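Local coordinates for pertussis toxin-like subunit ArtA (Escherichia coli, PDB 4Z9D), which probably acts as the NAD-dependent ADP-ribosyltransferase subunit of a pertussis-like AB5 toxin that inhibits trimeric G proteins, at residues Arg9-Pro14 against Asp21-His26; Ile58-Ile63 against Leu77-Ile82. The protein carries 2 engineered substitutions. All coordinates share one frame; numbering follows the deposited sequence.

Contact 1 of 2, residues Arg9-Pro14 against Asp21-His26; sequences RVDSRP and DGFRSH. With NAD (nicotinamide-adenine-dinucleotide), chain F.
Arg9 lies across the ring of Phe23. The two meet in the NAD cleft of an ADP-ribosyltransferase fold. Arg9 belongs to strand 6-11, consistent with the conserved arginine of the Arg-Ser-Glu ADP-ribosyltransferases. Its CB is directed toward 21-26. CG is anti to the backbone N (chi1 174°), and the chain runs extended from there to NE. Arg9 CG passes 4.1 Å from NAD O7N of the nicotinamide amide. Arg9 CD sits over the centre of the Phe23 face, a CH-pi contact of 3.8 Å to the ring centroid. NE follows over the same face and gives a weak bond to Asp11 OD2. The guanidinium stands steeply on the ring, the planes 79° apart. NH1 bonds O1N of the nicotinamide-side phosphate and also Ala52 O. Arg9 NH2 bonds NAD O1A of the adenosine-side phosphate at 2.9 Å and forms a salt bridge to Asp11 OD2.

Asp11 holds a second arginine. Arg13 grips it side-on, NE to OD1 and NH2 to OD2. Arg9 NH2 and Arg13 NH2 reach Asp11 OD2 from opposite faces of the carboxylate. OD1 also takes the backbone N of Arg13 in an Asx turn. These bonds probably fix Arg13 flat against the adenine, with NAD C4A 3.7 Å above its guanidinium plane. Arg13 NH2 lies at the edge of the Phe23 ring, near its plane. One face of the His26 ring lies against adenine N7A, offset toward the rim, and His26 NE2 bonds NAD O2A at 2.7 Å. Water 1 joins Arg13 NH2 to Arg24 O, and water 2 takes Arg13 NH1 and Arg24 N, the latter at 3.1 Å.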
loop_
_atom_site.group_PDB
_atom_site.type_symbol
_atom_site.label_atom_id
_atom_site.label_comp_id
_atom_site.label_asym_id
_atom_site.label_seq_id
_atom_site.Cartn_x
_atom_site.Cartn_y
_atom_site.Cartn_z
ATOM N N ARG A 9 3.286 -1.565 -4.094
ATOM C CA ARG A 9 3.540 -0.569 -3.052
ATOM C C ARG A 9 4.698 0.327 -3.457
ATOM O O ARG A 9 5.735 -0.159 -3.887
ATOM C CB ARG A 9 3.835 -1.233 -1.692
ATOM C CG ARG A 9 4.244 -0.217 -0.609
ATOM C CD ARG A 9 4.286 -0.793 0.814
ATOM N NE ARG A 9 4.900 0.187 1.722
ATOM C CZ ARG A 9 4.278 1.240 2.231
ATOM N NH1 ARG A 9 2.987 1.437 1.987
ATOM N NH2 ARG A 9 4.945 2.088 3.014
ATOM N N VAL A 10 4.497 1.637 -3.344
ATOM C CA VAL A 10 5.573 2.598 -3.525
ATOM C C VAL A 10 6.217 2.880 -2.165
ATOM O O VAL A 10 5.524 3.203 -1.206
ATOM C CB VAL A 10 5.055 3.898 -4.158
ATOM C CG1 VAL A 10 6.205 4.899 -4.337
ATOM C CG2 VAL A 10 4.433 3.594 -5.503
ATOM N N ASP A 11 7.543 2.748 -2.081
ATOM C CA ASP A 11 8.266 2.939 -0.817
ATOM C C ASP A 11 9.669 3.496 -1.083
ATOM O O ASP A 11 10.258 3.223 -2.124
ATOM C CB ASP A 11 8.337 1.607 -0.048
ATOM C CG ASP A 11 8.587 1.797 1.449
ATOM O OD1 ASP A 11 9.686 2.279 1.815
ATOM O OD2 ASP A 11 7.696 1.458 2.263
ATOM N N SER A 12 10.233 4.222 -0.125
ATOM C CA SER A 12 11.544 4.826 -0.347
ATOM C C SER A 12 12.698 3.880 -0.020
ATOM O O SER A 12 13.842 4.131 -0.402
ATOM C CB SER A 12 11.691 6.098 0.489
ATOM O OG SER A 12 11.469 5.826 1.861
ATOM N N ARG A 13 12.407 2.811 0.717
ATOM C CA ARG A 13 13.435 1.852 1.104
ATOM C C ARG A 13 13.785 0.921 -0.048
ATOM O O ARG A 13 12.909 0.540 -0.827
ATOM C CB ARG A 13 12.997 1.055 2.330
ATOM C CG ARG A 13 12.948 1.923 3.566
ATOM C CD ARG A 13 12.091 1.319 4.653
ATOM N NE ARG A 13 10.667 1.302 4.357
ATOM C CZ ARG A 13 9.803 0.581 5.057
ATOM N NH1 ARG A 13 10.254 -0.123 6.088
ATOM N NH2 ARG A 13 8.503 0.576 4.755
ATOM N N PRO A 14 15.077 0.566 -0.172
ATOM C CA PRO A 14 15.611 -0.209 -1.302
ATOM C C PRO A 14 15.430 -1.720 -1.165
ATOM O O PRO A 14 15.202 -2.208 -0.065
ATOM C CB PRO A 14 17.104 0.149 -1.286
ATOM C CG PRO A 14 17.398 0.380 0.166
ATOM C CD PRO A 14 16.151 1.015 0.739
ATOM N N ASP A 21 13.719 -8.062 4.617
ATOM C CA ASP A 21 12.887 -7.793 5.792
ATOM C C ASP A 21 11.389 -7.718 5.540
ATOM O O ASP A 21 10.595 -7.845 6.473
ATOM C CB ASP A 21 13.323 -6.475 6.432
ATOM C CG ASP A 21 14.750 -6.511 6.920
ATOM O OD1 ASP A 21 15.266 -7.623 7.103
ATOM O OD2 ASP A 21 15.357 -5.433 7.102
ATOM N N GLY A 22 10.998 -7.517 4.285
ATOM C CA GLY A 22 9.600 -7.271 3.987
ATOM C C GLY A 22 9.182 -5.903 4.490
ATOM O O GLY A 22 10.032 -5.053 4.775
ATOM N N PHE A 23 7.875 -5.675 4.566
ATOM C CA PHE A 23 7.335 -4.436 5.111
ATOM C C PHE A 23 6.740 -4.666 6.485
ATOM O O PHE A 23 6.184 -5.730 6.741
ATOM C CB PHE A 23 6.259 -3.848 4.184
ATOM C CG PHE A 23 6.761 -3.475 2.808
ATOM C CD1 PHE A 23 7.481 -2.307 2.617
ATOM C CD2 PHE A 23 6.446 -4.251 1.698
ATOM C CE1 PHE A 23 7.927 -1.939 1.347
ATOM C CE2 PHE A 23 6.883 -3.880 0.418
ATOM C CZ PHE A 23 7.617 -2.726 0.248
ATOM N N ARG A 24 6.863 -3.682 7.374
ATOM C CA ARG A 24 6.189 -3.748 8.668
ATOM C C ARG A 24 5.447 -2.441 8.932
ATOM O O ARG A 24 5.936 -1.360 8.593
ATOM C CB ARG A 24 7.191 -4.050 9.799
ATOM C CG ARG A 24 6.561 -4.067 11.193
ATOM C CD ARG A 24 7.416 -4.822 12.230
ATOM N NE ARG A 24 7.612 -6.233 11.900
ATOM C CZ ARG A 24 6.741 -7.213 12.149
ATOM N NH1 ARG A 24 7.045 -8.455 11.804
ATOM N NH2 ARG A 24 5.568 -6.963 12.718
ATOM N N SER A 25 4.261 -2.533 9.532
ATOM C CA SER A 25 3.458 -1.339 9.787
ATOM C C SER A 25 4.134 -0.472 10.839
ATOM O O SER A 25 5.028 -0.936 11.545
ATOM C CB SER A 25 2.059 -1.706 10.272
ATOM O OG SER A 25 2.130 -2.463 11.472
ATOM N N HIS A 26 3.704 0.781 10.938
ATOM C CA HIS A 26 4.219 1.685 11.971
ATOM C C HIS A 26 3.858 1.206 13.377
ATOM O O HIS A 26 4.669 1.272 14.306
ATOM C CB HIS A 26 3.671 3.099 11.779
ATOM C CG HIS A 26 4.195 3.792 10.565
ATOM N ND1 HIS A 26 5.460 4.341 10.512
ATOM C CD2 HIS A 26 3.618 4.055 9.366
ATOM C CE1 HIS A 26 5.643 4.893 9.325
ATOM N NE2 HIS A 26 4.545 4.737 8.614
HETATM P PA NAD F . 3.886 5.076 4.999
HETATM O O1A NAD F . 3.567 3.627 5.078
HETATM O O2A NAD F . 4.030 5.863 6.250
HETATM O O5B NAD F . 5.230 5.214 4.087
HETATM C C5B NAD F . 5.919 6.451 3.845
HETATM C C4B NAD F . 7.417 6.212 4.130
HETATM O O4B NAD F . 7.631 5.971 5.554
HETATM C C3B NAD F . 7.852 4.933 3.481
HETATM O O3B NAD F . 8.090 5.202 2.065
HETATM C C2B NAD F . 9.144 4.717 4.216
HETATM O O2B NAD F . 10.023 5.774 3.874
HETATM C C1B NAD F . 8.682 4.966 5.660
HETATM N N9A NAD F . 8.016 3.844 6.413
HETATM C C8A NAD F . 6.822 3.261 6.318
HETATM N N7A NAD F . 6.739 2.335 7.277
HETATM C C5A NAD F . 7.872 2.356 7.984
HETATM C C6A NAD F . 8.297 1.642 9.043
HETATM N N6A NAD F . 7.461 0.724 9.520
HETATM N N1A NAD F . 9.505 1.833 9.599
HETATM C C2A NAD F . 10.335 2.813 9.057
HETATM N N3A NAD F . 9.875 3.543 7.953
HETATM C C4A NAD F . 8.655 3.298 7.445
HETATM O O3 NAD F . 2.793 5.802 4.119
HETATM P PN NAD F . 2.269 5.231 2.689
HETATM O O1N NAD F . 2.205 3.743 2.707
HETATM O O2N NAD F . 2.979 5.941 1.603
HETATM O O5D NAD F . 0.767 5.749 2.778
HETATM C C5D NAD F . 0.447 7.129 2.994
HETATM C C4D NAD F . -0.928 7.437 2.391
HETATM O O4D NAD F . -0.848 6.945 1.009
HETATM C C3D NAD F . -2.048 6.641 3.088
HETATM O O3D NAD F . -3.300 7.326 2.977
HETATM C C2D NAD F . -2.078 5.417 2.194
HETATM O O2D NAD F . -3.324 4.698 2.331
HETATM C C1D NAD F . -1.928 6.017 0.801
HETATM N N1N NAD F . -1.554 4.936 -0.178
HETATM C C2N NAD F . -0.194 4.591 -0.380
HETATM C C3N NAD F . 0.192 3.567 -1.246
HETATM C C7N NAD F . 1.548 3.245 -1.450
HETATM O O7N NAD F . 1.852 2.453 -2.497
HETATM N N7N NAD F . 2.463 3.778 -0.635
HETATM C C4N NAD F . -0.803 2.867 -1.924
HETATM C C5N NAD F . -2.145 3.195 -1.742
HETATM C C6N NAD F . -2.536 4.209 -0.873
HETATM O O HOH W 1 6.038 -0.693 5.742
HETATM O O HOH W 2 9.258 -1.830 7.782
#

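Contact 2 of 2, residues Ile58-Ile63 against Leu77-Ile82; sequences IETYNI and LYRYRI. With NAD (nicotinamide-adenine-dinucleotide), chain F.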
loop_
_atom_site.group_PDB
_atom_site.type_symbol
_atom_site.label_atom_id
_atom_site.label_comp_id
_atom_site.label_asym_id
_atom_site.label_seq_id
_atom_site.Cartn_x
_atom_site.Cartn_y
_atom_site.Cartn_z
ATOM N N ILE A 58 -1.226 2.185 -12.659
ATOM C CA ILE A 58 -1.429 3.578 -13.029
ATOM C C ILE A 58 -1.400 4.449 -11.788
ATOM O O ILE A 58 -0.766 5.511 -11.782
ATOM C CB ILE A 58 -2.757 3.765 -13.784
ATOM C CG1 ILE A 58 -2.603 3.233 -15.207
ATOM C CG2 ILE A 58 -3.168 5.239 -13.791
ATOM C CD1 ILE A 58 -3.906 2.941 -15.911
ATOM N N GLU A 59 -2.078 3.995 -10.733
ATOM C CA GLU A 59 -2.075 4.705 -9.458
ATOM C C GLU A 59 -0.689 4.842 -8.843
ATOM O O GLU A 59 -0.413 5.847 -8.193
ATOM C CB GLU A 59 -3.009 4.034 -8.441
ATOM C CG GLU A 59 -4.495 4.312 -8.693
ATOM C CD GLU A 59 -5.408 3.756 -7.604
ATOM O OE1 GLU A 59 -4.888 3.137 -6.647
ATOM O OE2 GLU A 59 -6.647 3.950 -7.706
ATOM N N THR A 60 0.177 3.841 -9.005
ATOM C CA THR A 60 1.514 3.931 -8.399
ATOM C C THR A 60 2.327 5.119 -8.925
ATOM O O THR A 60 3.050 5.761 -8.157
ATOM C CB THR A 60 2.349 2.659 -8.605
ATOM O OG1 THR A 60 2.637 2.474 -9.999
ATOM C CG2 THR A 60 1.606 1.457 -8.059
ATOM N N TYR A 61 2.255 5.382 -10.230
ATOM C CA TYR A 61 2.968 6.540 -10.778
ATOM C C TYR A 61 2.501 7.861 -10.168
ATOM O O TYR A 61 3.302 8.784 -9.945
ATOM C CB TYR A 61 2.813 6.597 -12.297
ATOM C CG TYR A 61 3.549 5.492 -13.001
ATOM C CD1 TYR A 61 4.935 5.519 -13.107
ATOM C CD2 TYR A 61 2.866 4.411 -13.539
ATOM C CE1 TYR A 61 5.626 4.508 -13.752
ATOM C CE2 TYR A 61 3.546 3.387 -14.186
ATOM C CZ TYR A 61 4.924 3.444 -14.288
ATOM O OH TYR A 61 5.598 2.433 -14.925
ATOM N N ASN A 62 1.205 7.956 -9.913
ATOM C CA ASN A 62 0.629 9.170 -9.351
ATOM C C ASN A 62 0.981 9.352 -7.888
ATOM O O ASN A 62 1.233 10.464 -7.435
ATOM C CB ASN A 62 -0.882 9.163 -9.523
ATOM C CG ASN A 62 -1.303 9.317 -10.975
ATOM O OD1 ASN A 62 -0.559 9.860 -11.804
ATOM N ND2 ASN A 62 -2.504 8.838 -11.292
ATOM N N ILE A 63 0.968 8.254 -7.137
ATOM C CA ILE A 63 1.453 8.270 -5.757
ATOM C C ILE A 63 2.928 8.699 -5.699
ATOM O O ILE A 63 3.317 9.531 -4.873
ATOM C CB ILE A 63 1.275 6.879 -5.100
ATOM C CG1 ILE A 63 -0.211 6.574 -4.904
ATOM C CG2 ILE A 63 2.012 6.794 -3.766
ATOM C CD1 ILE A 63 -0.492 5.103 -4.564
ATOM N N LEU A 77 12.476 6.409 -4.927
ATOM C CA LEU A 77 11.267 5.652 -4.689
ATOM C C LEU A 77 11.334 4.401 -5.538
ATOM O O LEU A 77 11.902 4.406 -6.630
ATOM C CB LEU A 77 10.022 6.462 -5.035
ATOM C CG LEU A 77 9.732 7.660 -4.153
ATOM C CD1 LEU A 77 8.544 8.429 -4.714
ATOM C CD2 LEU A 77 9.448 7.163 -2.752
ATOM N N TYR A 78 10.760 3.326 -5.018
ATOM C CA TYR A 78 10.699 2.055 -5.716
ATOM C C TYR A 78 9.245 1.616 -5.785
ATOM O O TYR A 78 8.468 1.889 -4.869
ATOM C CB TYR A 78 11.535 0.989 -4.997
ATOM C CG TYR A 78 12.998 1.350 -4.828
ATOM C CD1 TYR A 78 13.961 0.841 -5.679
ATOM C CD2 TYR A 78 13.411 2.185 -3.792
ATOM C CE1 TYR A 78 15.293 1.149 -5.516
ATOM C CE2 TYR A 78 14.747 2.506 -3.622
ATOM C CZ TYR A 78 15.684 1.985 -4.491
ATOM O OH TYR A 78 17.019 2.298 -4.334
ATOM N N ARG A 79 8.872 0.952 -6.871
ATOM C CA ARG A 79 7.585 0.280 -6.936
ATOM C C ARG A 79 7.819 -1.204 -6.709
ATOM O O ARG A 79 8.530 -1.836 -7.484
ATOM C CB ARG A 79 6.903 0.512 -8.291
ATOM C CG ARG A 79 5.498 -0.069 -8.386
ATOM C CD ARG A 79 4.903 0.087 -9.765
ATOM N NE ARG A 79 5.609 -0.709 -10.770
ATOM C CZ ARG A 79 6.318 -0.209 -11.777
ATOM N NH1 ARG A 79 6.412 1.098 -11.943
ATOM N NH2 ARG A 79 6.912 -1.025 -12.633
ATOM N N TYR A 80 7.246 -1.748 -5.645
ATOM C CA TYR A 80 7.345 -3.175 -5.368
ATOM C C TYR A 80 6.106 -3.906 -5.853
ATOM O O TYR A 80 4.985 -3.425 -5.668
ATOM C CB TYR A 80 7.539 -3.413 -3.864
ATOM C CG TYR A 80 8.880 -2.981 -3.351
ATOM C CD1 TYR A 80 9.952 -3.873 -3.330
ATOM C CD2 TYR A 80 9.087 -1.686 -2.894
ATOM C CE1 TYR A 80 11.186 -3.485 -2.860
ATOM C CE2 TYR A 80 10.324 -1.281 -2.442
ATOM C CZ TYR A 80 11.368 -2.188 -2.420
ATOM O OH TYR A 80 12.603 -1.795 -1.955
ATOM N N ARG A 81 6.300 -5.060 -6.483
ATOM C CA ARG A 81 5.172 -5.914 -6.829
ATOM C C ARG A 81 5.085 -7.021 -5.806
ATOM O O ARG A 81 6.086 -7.653 -5.491
ATOM C CB ARG A 81 5.306 -6.513 -8.228
ATOM C CG ARG A 81 3.981 -7.100 -8.692
ATOM C CD ARG A 81 4.113 -7.982 -9.923
ATOM N NE ARG A 81 4.873 -7.368 -11.008
ATOM C CZ ARG A 81 4.367 -7.036 -12.194
ATOM N NH1 ARG A 81 3.080 -7.227 -12.462
ATOM N NH2 ARG A 81 5.157 -6.506 -13.119
ATOM N N ILE A 82 3.884 -7.259 -5.290
ATOM C CA ILE A 82 3.725 -8.130 -4.130
ATOM C C ILE A 82 2.614 -9.146 -4.320
ATOM O O ILE A 82 1.524 -8.796 -4.750
ATOM C CB ILE A 82 3.408 -7.301 -2.859
ATOM C CG1 ILE A 82 4.404 -6.148 -2.674
ATOM C CG2 ILE A 82 3.342 -8.190 -1.596
ATOM C CD1 ILE A 82 3.924 -5.092 -1.678
HETATM P PA NAD F . 3.886 5.076 4.999
HETATM O O1A NAD F . 3.567 3.627 5.078
HETATM O O2A NAD F . 4.030 5.863 6.250
HETATM O O5B NAD F . 5.230 5.214 4.087
HETATM C C5B NAD F . 5.919 6.451 3.845
HETATM C C4B NAD F . 7.417 6.212 4.130
HETATM O O4B NAD F . 7.631 5.971 5.554
HETATM C C3B NAD F . 7.852 4.933 3.481
HETATM O O3B NAD F . 8.090 5.202 2.065
HETATM C C2B NAD F . 9.144 4.717 4.216
HETATM O O2B NAD F . 10.023 5.774 3.874
HETATM C C1B NAD F . 8.682 4.966 5.660
HETATM N N9A NAD F . 8.016 3.844 6.413
HETATM C C8A NAD F . 6.822 3.261 6.318
HETATM N N7A NAD F . 6.739 2.335 7.277
HETATM C C5A NAD F . 7.872 2.356 7.984
HETATM C C6A NAD F . 8.297 1.642 9.043
HETATM N N6A NAD F . 7.461 0.724 9.520
HETATM N N1A NAD F . 9.505 1.833 9.599
HETATM C C2A NAD F . 10.335 2.813 9.057
HETATM N N3A NAD F . 9.875 3.543 7.953
HETATM C C4A NAD F . 8.655 3.298 7.445
HETATM O O3 NAD F . 2.793 5.802 4.119
HETATM P PN NAD F . 2.269 5.231 2.689
HETATM O O1N NAD F . 2.205 3.743 2.707
HETATM O O2N NAD F . 2.979 5.941 1.603
HETATM O O5D NAD F . 0.767 5.749 2.778
HETATM C C5D NAD F . 0.447 7.129 2.994
HETATM C C4D NAD F . -0.928 7.437 2.391
HETATM O O4D NAD F . -0.848 6.945 1.009
HETATM C C3D NAD F . -2.048 6.641 3.088
HETATM O O3D NAD F . -3.300 7.326 2.977
HETATM C C2D NAD F . -2.078 5.417 2.194
HETATM O O2D NAD F . -3.324 4.698 2.331
HETATM C C1D NAD F . -1.928 6.017 0.801
HETATM N N1N NAD F . -1.554 4.936 -0.178
HETATM C C2N NAD F . -0.194 4.591 -0.380
HETATM C C3N NAD F . 0.192 3.567 -1.246
HETATM C C7N NAD F . 1.548 3.245 -1.450
HETATM O O7N NAD F . 1.852 2.453 -2.497
HETATM N N7N NAD F . 2.463 3.778 -0.635
HETATM C C4N NAD F . -0.803 2.867 -1.924
HETATM C C5N NAD F . -2.145 3.195 -1.742
HETATM C C6N NAD F . -2.536 4.209 -0.873
HETATM O O HOH W 3 5.090 3.295 -10.681
#
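Helix 57-68 packs beside strand 77-83, and the backbones come nearest at Thr60 and Arg79, whose CA atoms are 7.2 Å apart. The two side chains cross at about a right angle. Thr60 OG1 meets Arg79 CD at 3.3 Å, and CB and CG2 also rest on that carbon. With chi1 at 65°, OG1 lies between the backbone N and the carbonyl carbon, where it bonds Leu57 O one helical turn back. Thr60 OG1 also accepts from water 3 at 2.7 Å.

This helix and strand are part of the ADP-ribosyltransferase core, where the helix helps line the NAD pocket. Ile63 contributes to it: Ile63 CD1 touches NAD C4N of the nicotinamide ring at 3.5 Å.

Arg79 starts out extended, then bends at chi3 (67°). The bend carries the guanidinium toward Tyr61, with its plane 56° from the ring. Arg79 NH1 lies 3.4 Å from Tyr61 OH and gives a bond to water 3 at 2.9 Å. That water sits over the centre of one Tyr61 face and in the guanidinium plane of Arg79. Asp147 of strand 144-152 ties both tips together: its OD1 forms a salt bridge with Arg79 NH2, and its OD2 is hydrogen-bonded to Tyr61 OH.

Both contacts are buried, and their centres are about 12 Å apart. They share one antiparallel sheet, in which strands 6-11 and 77-83 are neighbours. Arg9 O receives Tyr80 N across that pair, and Tyr80 OH probably bonds Arg13 O. The Tyr80 ring also meets Phe23 edge-to-face, so the strand of contact 2 backs the aromatic centre of contact 1. NAD touches both, but unequally. Contact 1 meets its phosphates, adenine, ribose and amide with charged and polar groups. Contact 2 offers the nicotinamide an isoleucine methyl. The arginine of contact 2, Arg79, turns instead to Asp147 and to a water.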